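Local coordinates for protein phosphoglycerate kinase (Coxiella burnetii, PDB 4NG4) that catalyses the reversible transfer of a phosphoryl group between ATP and 3-phosphoglycerate in glycolysis, working as a monomer, at residues S298-G303 with I326-I331; I320-P325 with G357-A362; N214-V219 with E258-K263; Y351-G356 with M372-T377. All blocks are in the same frame, centred on the assembly; numbering follows the deposited sequence.

Contact 1. Residues S298-G303 with I326-I331. With ADP (adenosine-5'-diphosphate), chain E.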
# COMPACT_ATOMS: atom_id res chain seq x y z
N SER A 298 26.94 -14.58 3.22
CA SER A 298 25.50 -14.37 3.13
C SER A 298 25.20 -13.68 1.82
O SER A 298 26.02 -12.89 1.33
CB SER A 298 25.02 -13.49 4.29
OG SER A 298 25.64 -13.81 5.52
N ILE A 299 24.03 -13.96 1.26
CA ILE A 299 23.61 -13.32 0.01
C ILE A 299 22.94 -11.98 0.30
O ILE A 299 21.94 -11.92 1.00
CB ILE A 299 22.63 -14.21 -0.75
CG1 ILE A 299 23.31 -15.54 -1.13
CG2 ILE A 299 22.12 -13.49 -2.01
CD1 ILE A 299 22.38 -16.57 -1.78
N PHE A 300 23.50 -10.90 -0.26
CA PHE A 300 22.95 -9.55 -0.10
C PHE A 300 22.40 -8.93 -1.39
O PHE A 300 21.80 -7.85 -1.36
CB PHE A 300 24.03 -8.64 0.47
CG PHE A 300 24.62 -9.11 1.78
CD1 PHE A 300 23.80 -9.47 2.83
CD2 PHE A 300 25.98 -9.17 1.95
CE1 PHE A 300 24.34 -9.89 4.03
CE2 PHE A 300 26.52 -9.58 3.14
CZ PHE A 300 25.70 -9.94 4.19
N ASP A 301 22.60 -9.58 -2.52
CA ASP A 301 22.12 -9.05 -3.79
C ASP A 301 22.15 -10.13 -4.84
O ASP A 301 22.82 -11.14 -4.67
CB ASP A 301 22.98 -7.85 -4.27
CG ASP A 301 22.19 -6.80 -5.06
OD1 ASP A 301 20.94 -6.93 -5.20
OD2 ASP A 301 22.83 -5.84 -5.56
N VAL A 302 21.39 -9.93 -5.91
CA VAL A 302 21.49 -10.76 -7.10
C VAL A 302 22.73 -10.37 -7.86
O VAL A 302 23.30 -9.30 -7.65
CB VAL A 302 20.30 -10.56 -8.05
CG1 VAL A 302 18.98 -10.95 -7.37
CG2 VAL A 302 20.26 -9.11 -8.55
N GLY A 303 23.13 -11.24 -8.77
CA GLY A 303 24.26 -10.99 -9.67
C GLY A 303 23.82 -10.50 -11.03
O GLY A 303 22.62 -10.32 -11.27
N ILE A 326 15.12 -6.29 -3.95
CA ILE A 326 15.67 -7.63 -4.18
C ILE A 326 17.13 -7.77 -3.73
O ILE A 326 17.75 -8.82 -3.94
CB ILE A 326 15.51 -8.07 -5.65
CG1 ILE A 326 16.20 -7.08 -6.60
CG2 ILE A 326 14.02 -8.20 -6.01
CD1 ILE A 326 17.51 -7.55 -7.10
N GLY A 327 17.66 -6.71 -3.11
CA GLY A 327 18.89 -6.81 -2.34
C GLY A 327 18.94 -5.77 -1.24
O GLY A 327 18.03 -4.95 -1.08
N VAL A 328 20.01 -5.79 -0.46
CA VAL A 328 20.18 -4.85 0.62
C VAL A 328 20.58 -3.51 0.03
O VAL A 328 21.70 -3.03 0.22
CB VAL A 328 21.24 -5.34 1.63
CG1 VAL A 328 21.24 -4.45 2.88
CG2 VAL A 328 21.00 -6.81 2.00
N PHE A 329 19.64 -2.90 -0.68
CA PHE A 329 19.89 -1.66 -1.43
C PHE A 329 20.40 -0.49 -0.60
O PHE A 329 20.99 0.43 -1.14
CB PHE A 329 18.60 -1.22 -2.12
CG PHE A 329 17.63 -0.52 -1.19
CD1 PHE A 329 16.76 -1.24 -0.39
CD2 PHE A 329 17.60 0.88 -1.10
CE1 PHE A 329 15.89 -0.60 0.47
CE2 PHE A 329 16.72 1.52 -0.24
CZ PHE A 329 15.87 0.78 0.55
N GLU A 330 20.13 -0.50 0.71
CA GLU A 330 20.49 0.63 1.60
C GLU A 330 21.99 0.84 1.67
O GLU A 330 22.45 1.97 1.69
CB GLU A 330 19.94 0.44 3.02
CG GLU A 330 18.40 0.27 3.11
CD GLU A 330 17.94 -1.20 3.11
OE1 GLU A 330 18.75 -2.11 2.79
OE2 GLU A 330 16.76 -1.46 3.44
N ILE A 331 22.74 -0.25 1.72
CA ILE A 331 24.19 -0.19 1.61
C ILE A 331 24.53 -0.29 0.12
O ILE A 331 23.83 -0.97 -0.63
CB ILE A 331 24.89 -1.28 2.47
CG1 ILE A 331 26.38 -1.01 2.59
CG2 ILE A 331 24.65 -2.65 1.90
CD1 ILE A 331 26.69 0.25 3.43
PB ADP E . 8.71 -3.48 1.33
O1B ADP E . 9.32 -2.62 0.26
O2B ADP E . 8.60 -2.79 2.67
O3B ADP E . 7.46 -4.22 0.90
PA ADP E . 9.78 -5.78 2.68
O1A ADP E . 9.10 -5.22 3.90
O2A ADP E . 9.24 -7.06 2.10
O3A ADP E . 9.81 -4.66 1.50
O5' ADP E . 11.34 -5.99 3.09
C5' ADP E . 12.41 -5.24 2.50
C4' ADP E . 13.55 -5.06 3.48
O4' ADP E . 14.23 -6.31 3.66
C3' ADP E . 14.57 -4.03 3.00
O3' ADP E . 14.70 -2.95 3.93
C2' ADP E . 15.87 -4.81 2.81
O2' ADP E . 17.01 -4.14 3.35
C1' ADP E . 15.65 -6.16 3.50
N9 ADP E . 16.27 -7.28 2.72
C8 ADP E . 15.97 -7.65 1.45
N7 ADP E . 16.74 -8.70 1.08
C5 ADP E . 17.55 -9.03 2.11
C6 ADP E . 18.60 -10.04 2.38
N6 ADP E . 18.97 -10.95 1.45
N1 ADP E . 19.18 -10.02 3.61
C2 ADP E . 18.85 -9.13 4.58
N3 ADP E . 17.91 -8.18 4.39
C4 ADP E . 17.23 -8.08 3.20

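Contact 2. Residues I320-P325 with G357-A362. With ADP (adenosine-5'-diphosphate), chain E.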
# COMPACT_ATOMS: atom_id res chain seq x y z
N ILE A 320 3.26 -4.79 -14.81
CA ILE A 320 4.20 -5.14 -13.74
C ILE A 320 3.69 -4.74 -12.34
O ILE A 320 3.16 -3.65 -12.15
CB ILE A 320 5.58 -4.50 -13.98
CG1 ILE A 320 6.17 -4.95 -15.32
CG2 ILE A 320 6.51 -4.84 -12.84
CD1 ILE A 320 7.50 -4.29 -15.68
N VAL A 321 3.85 -5.64 -11.37
CA VAL A 321 3.46 -5.36 -9.98
C VAL A 321 4.67 -5.66 -9.11
O VAL A 321 5.12 -6.78 -9.07
CB VAL A 321 2.24 -6.21 -9.54
CG1 VAL A 321 1.82 -5.87 -8.14
CG2 VAL A 321 1.06 -6.00 -10.47
N TRP A 322 5.20 -4.67 -8.40
CA TRP A 322 6.47 -4.86 -7.69
C TRP A 322 6.43 -4.34 -6.24
O TRP A 322 6.19 -3.16 -6.00
CB TRP A 322 7.60 -4.20 -8.47
CG TRP A 322 8.87 -4.05 -7.72
CD1 TRP A 322 9.40 -4.92 -6.80
CD2 TRP A 322 9.80 -2.98 -7.83
NE1 TRP A 322 10.59 -4.43 -6.32
CE2 TRP A 322 10.86 -3.24 -6.95
CE3 TRP A 322 9.84 -1.81 -8.58
CZ2 TRP A 322 11.94 -2.38 -6.80
CZ3 TRP A 322 10.91 -0.95 -8.43
CH2 TRP A 322 11.94 -1.24 -7.54
N ASN A 323 6.66 -5.26 -5.31
CA ASN A 323 6.64 -5.01 -3.89
C ASN A 323 7.84 -5.65 -3.22
O ASN A 323 7.83 -6.85 -2.97
CB ASN A 323 5.38 -5.60 -3.28
CG ASN A 323 5.42 -5.63 -1.76
OD1 ASN A 323 5.05 -6.63 -1.14
ND2 ASN A 323 5.91 -4.55 -1.15
N GLY A 324 8.86 -4.85 -2.94
CA GLY A 324 10.00 -5.32 -2.17
C GLY A 324 11.32 -5.27 -2.92
O GLY A 324 11.43 -5.81 -4.04
N PRO A 325 12.34 -4.64 -2.32
CA PRO A 325 13.67 -4.61 -2.94
C PRO A 325 14.32 -6.00 -2.92
O PRO A 325 14.09 -6.78 -1.98
CB PRO A 325 14.44 -3.64 -2.07
CG PRO A 325 13.83 -3.81 -0.71
CD PRO A 325 12.38 -4.18 -0.92
N GLY A 357 6.78 0.16 1.95
CA GLY A 357 7.60 1.16 2.63
C GLY A 357 9.01 1.20 2.09
O GLY A 357 9.47 2.23 1.63
N ASP A 358 9.69 0.06 2.11
CA ASP A 358 11.10 0.01 1.72
C ASP A 358 11.31 0.19 0.20
O ASP A 358 12.28 0.82 -0.21
CB ASP A 358 11.76 -1.27 2.23
CG ASP A 358 11.97 -1.26 3.76
OD1 ASP A 358 12.58 -0.29 4.31
OD2 ASP A 358 11.53 -2.22 4.42
N THR A 359 10.39 -0.34 -0.60
CA THR A 359 10.44 -0.23 -2.06
C THR A 359 10.34 1.23 -2.50
O THR A 359 11.12 1.69 -3.33
CB THR A 359 9.29 -1.00 -2.73
OG1 THR A 359 9.21 -2.33 -2.18
CG2 THR A 359 9.50 -1.09 -4.22
N LEU A 360 9.39 1.96 -1.94
CA LEU A 360 9.34 3.40 -2.17
C LEU A 360 10.65 4.07 -1.73
O LEU A 360 11.15 4.96 -2.40
CB LEU A 360 8.16 4.05 -1.43
CG LEU A 360 6.71 3.69 -1.82
CD1 LEU A 360 5.81 4.91 -1.69
CD2 LEU A 360 6.59 3.07 -3.21
N ALA A 361 11.21 3.63 -0.60
CA ALA A 361 12.47 4.18 -0.14
C ALA A 361 13.55 4.00 -1.21
O ALA A 361 14.30 4.94 -1.51
CB ALA A 361 12.89 3.54 1.16
N ALA A 362 13.60 2.82 -1.82
CA ALA A 362 14.53 2.55 -2.93
C ALA A 362 14.28 3.49 -4.12
O ALA A 362 15.17 4.22 -4.54
CB ALA A 362 14.40 1.12 -3.39
PB ADP E . 8.71 -3.48 1.33
O1B ADP E . 9.32 -2.62 0.26
O2B ADP E . 8.60 -2.79 2.67
O3B ADP E . 7.46 -4.22 0.90
PA ADP E . 9.78 -5.78 2.68
O1A ADP E . 9.10 -5.22 3.90
O2A ADP E . 9.24 -7.06 2.10
O3A ADP E . 9.81 -4.66 1.50
O5' ADP E . 11.34 -5.99 3.09
C5' ADP E . 12.41 -5.24 2.50
C4' ADP E . 13.55 -5.06 3.48
O4' ADP E . 14.23 -6.31 3.66
C3' ADP E . 14.57 -4.03 3.00
O3' ADP E . 14.70 -2.95 3.93
C2' ADP E . 15.87 -4.81 2.81
O2' ADP E . 17.01 -4.14 3.35
C1' ADP E . 15.65 -6.16 3.50
N9 ADP E . 16.27 -7.28 2.72
C8 ADP E . 15.97 -7.65 1.45
N7 ADP E . 16.74 -8.70 1.08
C5 ADP E . 17.55 -9.03 2.11
C6 ADP E . 18.60 -10.04 2.38
N6 ADP E . 18.97 -10.95 1.45
N1 ADP E . 19.18 -10.02 3.61
C2 ADP E . 18.85 -9.13 4.58
N3 ADP E . 17.91 -8.18 4.39
C4 ADP E . 17.23 -8.08 3.20

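Contact 3. Residues N214-V219 with E258-K263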
# COMPACT_ATOMS: atom_id res chain seq x y z
N ASN A 214 -2.14 -15.52 -4.20
CA ASN A 214 -3.14 -14.84 -5.02
C ASN A 214 -2.57 -14.50 -6.38
O ASN A 214 -3.23 -14.67 -7.39
CB ASN A 214 -3.66 -13.58 -4.30
CG ASN A 214 -4.91 -12.97 -4.97
OD1 ASN A 214 -5.92 -13.63 -5.16
ND2 ASN A 214 -4.83 -11.69 -5.29
N LEU A 215 -1.32 -14.02 -6.41
CA LEU A 215 -0.67 -13.63 -7.67
C LEU A 215 -0.37 -14.85 -8.56
O LEU A 215 -0.36 -14.74 -9.78
CB LEU A 215 0.61 -12.82 -7.40
CG LEU A 215 0.41 -11.49 -6.66
CD1 LEU A 215 1.75 -10.87 -6.24
CD2 LEU A 215 -0.43 -10.51 -7.48
N LEU A 216 -0.13 -16.00 -7.94
CA LEU A 216 0.14 -17.21 -8.69
C LEU A 216 -0.97 -17.53 -9.65
O LEU A 216 -0.71 -17.96 -10.76
CB LEU A 216 0.33 -18.39 -7.75
CG LEU A 216 0.99 -19.60 -8.39
CD1 LEU A 216 2.50 -19.36 -8.50
CD2 LEU A 216 0.69 -20.83 -7.56
N ASP A 217 -2.21 -17.31 -9.24
CA ASP A 217 -3.36 -17.60 -10.11
C ASP A 217 -3.54 -16.58 -11.21
O ASP A 217 -4.48 -16.68 -12.00
CB ASP A 217 -4.64 -17.62 -9.29
CG ASP A 217 -4.53 -18.49 -8.08
OD1 ASP A 217 -4.04 -19.65 -8.22
OD2 ASP A 217 -4.91 -18.02 -6.98
N LYS A 218 -2.66 -15.59 -11.25
CA LYS A 218 -2.86 -14.43 -12.10
C LYS A 218 -1.69 -14.11 -13.01
O LYS A 218 -1.91 -13.63 -14.11
CB LYS A 218 -3.18 -13.22 -11.20
CG LYS A 218 -4.64 -13.23 -10.74
CD LYS A 218 -4.90 -12.47 -9.45
CE LYS A 218 -6.30 -12.82 -8.91
NZ LYS A 218 -6.69 -12.07 -7.67
N VAL A 219 -0.46 -14.36 -12.57
CA VAL A 219 0.74 -13.91 -13.28
C VAL A 219 1.21 -14.91 -14.32
O VAL A 219 0.79 -16.06 -14.33
CB VAL A 219 1.90 -13.65 -12.31
CG1 VAL A 219 1.44 -12.72 -11.21
CG2 VAL A 219 2.45 -14.95 -11.73
N GLU A 258 6.32 -25.92 -6.54
CA GLU A 258 5.67 -27.00 -7.30
C GLU A 258 4.35 -26.54 -7.92
O GLU A 258 4.10 -26.79 -9.08
CB GLU A 258 5.47 -28.22 -6.41
CG GLU A 258 6.79 -28.88 -6.02
CD GLU A 258 6.63 -30.05 -5.05
OE1 GLU A 258 5.47 -30.38 -4.70
OE2 GLU A 258 7.68 -30.62 -4.65
N LYS A 259 3.52 -25.85 -7.13
CA LYS A 259 2.29 -25.26 -7.63
C LYS A 259 2.57 -24.41 -8.86
O LYS A 259 1.79 -24.42 -9.82
CB LYS A 259 1.66 -24.36 -6.57
CG LYS A 259 0.73 -25.05 -5.55
CD LYS A 259 0.84 -24.34 -4.18
CE LYS A 259 -0.47 -24.15 -3.47
NZ LYS A 259 -0.34 -23.01 -2.52
N ALA A 260 3.66 -23.65 -8.80
CA ALA A 260 4.05 -22.81 -9.93
C ALA A 260 4.36 -23.67 -11.15
O ALA A 260 3.92 -23.36 -12.26
CB ALA A 260 5.23 -21.96 -9.56
N ALA A 261 5.08 -24.75 -10.93
CA ALA A 261 5.46 -25.65 -12.01
C ALA A 261 4.24 -26.15 -12.79
O ALA A 261 4.19 -26.00 -14.01
CB ALA A 261 6.27 -26.80 -11.48
N GLU A 262 3.24 -26.69 -12.11
CA GLU A 262 2.08 -27.27 -12.80
C GLU A 262 1.10 -26.24 -13.36
O GLU A 262 0.26 -26.57 -14.19
CB GLU A 262 1.34 -28.27 -11.91
CG GLU A 262 0.58 -27.68 -10.75
CD GLU A 262 -0.22 -28.75 -10.02
OE1 GLU A 262 -1.22 -29.25 -10.59
OE2 GLU A 262 0.18 -29.09 -8.87
N LYS A 263 1.21 -25.01 -12.91
CA LYS A 263 0.47 -23.90 -13.50
C LYS A 263 1.26 -23.30 -14.67
O LYS A 263 0.74 -22.48 -15.40
CB LYS A 263 0.21 -22.82 -12.46
CG LYS A 263 -0.79 -23.20 -11.41
CD LYS A 263 -0.91 -22.09 -10.38
CE LYS A 263 -2.12 -22.26 -9.49
NZ LYS A 263 -2.04 -23.51 -8.66

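Contact 4. Residues Y351-G356 with M372-T377. With ADP (adenosine-5'-diphosphate), chain E.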
# COMPACT_ATOMS: atom_id res chain seq x y z
N TYR A 351 2.56 -1.19 -17.90
CA TYR A 351 1.93 -0.39 -16.86
C TYR A 351 2.45 -0.88 -15.50
O TYR A 351 2.06 -1.95 -15.05
CB TYR A 351 0.40 -0.53 -16.94
CG TYR A 351 -0.34 0.29 -15.91
CD1 TYR A 351 -0.59 1.63 -16.13
CD2 TYR A 351 -0.77 -0.27 -14.72
CE1 TYR A 351 -1.26 2.40 -15.20
CE2 TYR A 351 -1.45 0.49 -13.78
CZ TYR A 351 -1.68 1.83 -14.03
OH TYR A 351 -2.35 2.60 -13.10
N SER A 352 3.33 -0.10 -14.89
CA SER A 352 3.99 -0.50 -13.62
C SER A 352 3.23 -0.01 -12.38
O SER A 352 2.70 1.11 -12.37
CB SER A 352 5.45 -0.02 -13.58
OG SER A 352 5.54 1.38 -13.86
N ILE A 353 3.17 -0.86 -11.35
CA ILE A 353 2.49 -0.55 -10.09
C ILE A 353 3.39 -1.00 -8.96
O ILE A 353 3.67 -2.19 -8.84
CB ILE A 353 1.16 -1.31 -9.94
CG1 ILE A 353 0.30 -1.18 -11.19
CG2 ILE A 353 0.37 -0.78 -8.79
CD1 ILE A 353 -0.88 -2.12 -11.17
N VAL A 354 3.84 -0.06 -8.13
CA VAL A 354 4.71 -0.39 -6.99
C VAL A 354 4.09 0.04 -5.68
O VAL A 354 3.24 0.93 -5.64
CB VAL A 354 6.11 0.24 -7.10
CG1 VAL A 354 6.77 -0.14 -8.41
CG2 VAL A 354 6.04 1.75 -6.96
N GLY A 355 4.53 -0.60 -4.60
CA GLY A 355 4.05 -0.31 -3.26
C GLY A 355 5.00 -0.94 -2.26
O GLY A 355 5.82 -1.78 -2.63
N GLY A 356 4.90 -0.51 -1.00
CA GLY A 356 5.76 -0.98 0.08
C GLY A 356 6.63 0.14 0.63
O GLY A 356 7.14 0.96 -0.12
N MET A 372 7.43 5.28 -12.45
CA MET A 372 6.47 4.19 -12.28
C MET A 372 5.09 4.74 -12.56
O MET A 372 4.81 5.88 -12.22
CB MET A 372 6.49 3.65 -10.85
CG MET A 372 7.85 3.21 -10.36
SD MET A 372 8.43 1.73 -11.18
CE MET A 372 10.11 2.22 -11.51
N SER A 373 4.23 3.94 -13.18
CA SER A 373 2.91 4.43 -13.59
C SER A 373 2.06 4.77 -12.36
O SER A 373 1.28 5.73 -12.39
CB SER A 373 2.17 3.40 -14.45
OG SER A 373 3.09 2.56 -15.16
N TYR A 374 2.20 3.98 -11.30
CA TYR A 374 1.46 4.22 -10.06
C TYR A 374 2.27 3.84 -8.84
O TYR A 374 2.73 2.70 -8.73
CB TYR A 374 0.14 3.45 -10.06
CG TYR A 374 -0.78 3.93 -8.97
CD1 TYR A 374 -1.53 5.09 -9.14
CD2 TYR A 374 -0.87 3.26 -7.75
CE1 TYR A 374 -2.37 5.55 -8.14
CE2 TYR A 374 -1.72 3.72 -6.74
CZ TYR A 374 -2.46 4.86 -6.94
OH TYR A 374 -3.29 5.34 -5.97
N VAL A 375 2.44 4.78 -7.92
CA VAL A 375 3.09 4.50 -6.65
C VAL A 375 2.05 4.51 -5.55
O VAL A 375 1.38 5.51 -5.35
CB VAL A 375 4.15 5.56 -6.32
CG1 VAL A 375 4.79 5.26 -4.97
CG2 VAL A 375 5.20 5.62 -7.44
N SER A 376 1.91 3.39 -4.85
CA SER A 376 1.02 3.32 -3.68
C SER A 376 1.75 3.72 -2.42
O SER A 376 2.84 3.23 -2.15
CB SER A 376 0.46 1.91 -3.50
OG SER A 376 -0.42 1.90 -2.38
N THR A 377 1.13 4.61 -1.65
CA THR A 377 1.66 5.05 -0.37
C THR A 377 0.88 4.42 0.79
O THR A 377 1.04 4.79 1.94
CB THR A 377 1.63 6.60 -0.30
OG1 THR A 377 0.31 7.06 -0.57
CG2 THR A 377 2.59 7.21 -1.31
PB ADP E . 8.71 -3.48 1.33
O1B ADP E . 9.32 -2.62 0.26
O2B ADP E . 8.60 -2.79 2.67
O3B ADP E . 7.46 -4.22 0.90
PA ADP E . 9.78 -5.78 2.68
O1A ADP E . 9.10 -5.22 3.90
O2A ADP E . 9.24 -7.06 2.10
O3A ADP E . 9.81 -4.66 1.50
O5' ADP E . 11.34 -5.99 3.09
C5' ADP E . 12.41 -5.24 2.50
C4' ADP E . 13.55 -5.06 3.48
O4' ADP E . 14.23 -6.31 3.66
C3' ADP E . 14.57 -4.03 3.00
O3' ADP E . 14.70 -2.95 3.93
C2' ADP E . 15.87 -4.81 2.81
O2' ADP E . 17.01 -4.14 3.35
C1' ADP E . 15.65 -6.16 3.50
N9 ADP E . 16.27 -7.28 2.72
C8 ADP E . 15.97 -7.65 1.45
N7 ADP E . 16.74 -8.70 1.08
C5 ADP E . 17.55 -9.03 2.11
C6 ADP E . 18.60 -10.04 2.38
N6 ADP E . 18.97 -10.95 1.45
N1 ADP E . 19.18 -10.02 3.61
C2 ADP E . 18.85 -9.13 4.58
N3 ADP E . 17.91 -8.18 4.39
C4 ADP E . 17.23 -8.08 3.20

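Contact 1. Residues S298-G303 with I326-I331
Ile326, in the loop after strand 319-323, lays the end of its longer branch across the fork of Val302: its CD1 lies 3.5 Å from Val302 CG2 and 3.7 Å from Val302 CG1. The two side chains cross at about a right angle. At Gly327 the CA atoms of the two segments come nearest, facing Asp301, and with no side chain in the way Gly327 CA sits 3.5 Å from Asp301 OD1. The other carboxylate oxygen of Asp301, OD2, accepts a hydrogen bond from Gly337 N, and the residue belongs to the magnesium site together with Phe334 and Thr338. This is the adenosine end of the nucleotide pocket of phosphoglycerate kinase, where strand 298-300, an outer strand of a small antiparallel sheet, meets the loop. Val328 N then donates to Phe300 O at 2.9 Å, in the carbonyl plane and nearly straight (165°). Beside this bond Val328 CG2, anti to its own carbonyl carbon, runs alongside Phe300 CB at 3.9 Å, both side chains pointing the same way. Val328 is also the centre of an inverse gamma turn and opens a type I turn ending at Ile331. Phe329 faces the other way, onto Ala361 and Ala362 of helix 357-365. Glu330, bent at chi2 (94°), brings its carboxylate to the ribose, where OE2 accepts from ADP O3' at 2.6 Å, while Ile299 O receives a weak bond from the adenine N6 at 3.2 Å.

Contact 2. Residues I320-P325 with G357-A362
Thr359 meets the end of strand 319-323 with both branches of its side chain, one polar and one apolar. The polar contacts centre on its hydroxyl. OG1 accepts a weak, strongly bent bond from Gly324 N at 2.7 Å (125°). Thr359 OG1 also lies close to the beta-phosphate oxygen O1B of ADP, at a distance (2.5 Å) too short to be trusted in detail. The same oxygen O1B takes the backbone N-H of Thr359, and Asp358 N points almost straight at O2B, 3.1 Å away. From the strand side Asn323 ND2 reaches O3B at 2.6 Å in a weak bond; it also donates to Gly355 O, while OD1 accepts from Lys208 NZ, which fixes the amide's rotation.

The CH-pi contact comes from the other branch. With CG2 anti to its backbone N, Thr359 lays this methyl over one face of the Trp322 indole, 3.9 Å from the centroid of the six-membered ring and 18° off its normal. The indole is held in turn by NE1, which bonds to Gly324 O at 2.8 Å in the plane of the ring, though the N-H comes from above the carbonyl plane of Gly324.

Pro325 supplies plain apolar contact, its CD 4.3 Å from Asp358 CB and also against the C5' of ADP.

The beta-phosphate thus sits at the first turn of helix 357-365, whose backbone N-H groups and dipole would help to balance its negative charge.

Contact 3. Residues N214-V219 with E258-K263
Leu216 and Ala260 are the nearest CA pair of the two segments, 6.9 Å apart; in the next pair, Asp217 CA and Lys263 CA stand at 8.1 Å. Helix 209-216 is finishing here. Leu215 O accepts from both Lys218 N and Val219 N as the chain leaves the helix, whereas segment 258-263 is still helical, part of helix 250-263.

The side chains meet chiefly through Leu216, which projects from the end of its helix toward a strip made by Lys259, Ala260 and Lys263. Its CG stands anti to the backbone N (chi1 -164°), which carries the two methyls across the gap between the helices. CD1 rests 3.9 Å from Ala260 CB. CD2 takes the other side, 3.8 Å from Lys259 CB and 3.5 Å from Lys263 CD, where the lysine's methylene chain crosses the leucine at about a right angle. Further along, Lys263 CE comes within 3.5 Å of Asp217 OD1, and the bend at chi4 (64°) sets the direction of NZ. Lys263 NZ remains 4.4 Å from Asp217 OD1, beyond a salt bridge.

Behind this pair, Leu215 packs helix 209-216 onto Ala198 and Val200 of strand 196-202, in the central parallel sheet of the nucleotide-binding domain, and helix 250-263 lies beside it. Lys259 adds a long, weak ion pair to Glu213.

The chemistry is therefore mainly apolar: lysine methylenes extend the small patch formed by Leu216 and Ala260 toward the surface, and the charges of Asp217 and Lys263 probably add a mild, solvent-screened attraction.

Contact 4. Residues Y351-G356 with M372-T377
Val354 and Val375 pair in register as neighbours in parallel strands, the two ends of the beta-alpha-beta unit that runs from strand 351-354 through helix 357-365 to strand 374-375 at the margin of a five-stranded sheet. The tight part lies here. Val354 N donates to Tyr374 O at 3.0 Å, and Val354 O accepts from Ser376 N at 2.9 Å, so both backbone polar atoms of this buried residue are paired across the strands. Its side chain divides its contacts: CG2 meets Val375 CG2 at 4.0 Å, and CG1 meets Met372 SD at 3.7 Å. Leu360 and Leu363 of the connecting helix cover this face, while Ile353 and Tyr374 face helix 176-190, where Tyr374 OH bonds to Glu181.

Toward Ser373, which is exposed, regular strand pairing gives way to bonds made by side chains. Ser373 OG takes the N-H of Ser352 at 2.7 Å, and Ser352 OG, held between its backbone N and carbonyl carbon (chi1 52°), accepts the N-H of Ser373 at 3.0 Å. On this partly open side Ser373 CB lies over one face of the Tyr351 ring, 4.0 Å from its centroid.

Contacts 1, 2 and 4 follow the bound ADP from adenosine to beta-phosphate, and contact 3 lies away from it. Contacts 1 and 2, with centres about 14 Å apart, touch through Phe329, whose CE2 is 3.6 Å from Ala362 CA; the ribose-binding loop thereby leans on the helix that receives the phosphate. Contacts 2 and 4 are closer still, centres about 8 Å apart, because strands 319-323 and 351-354 are sheet neighbours, with a probable hydrogen bond between Ile320 O and Ile353 N of 2.9 Å. Gly356, the last residue of segment 351-356, is the N-cap of the helix in contact 2. Contact 3, centred about 21 Å from contact 2, joins outer helices of the same domain.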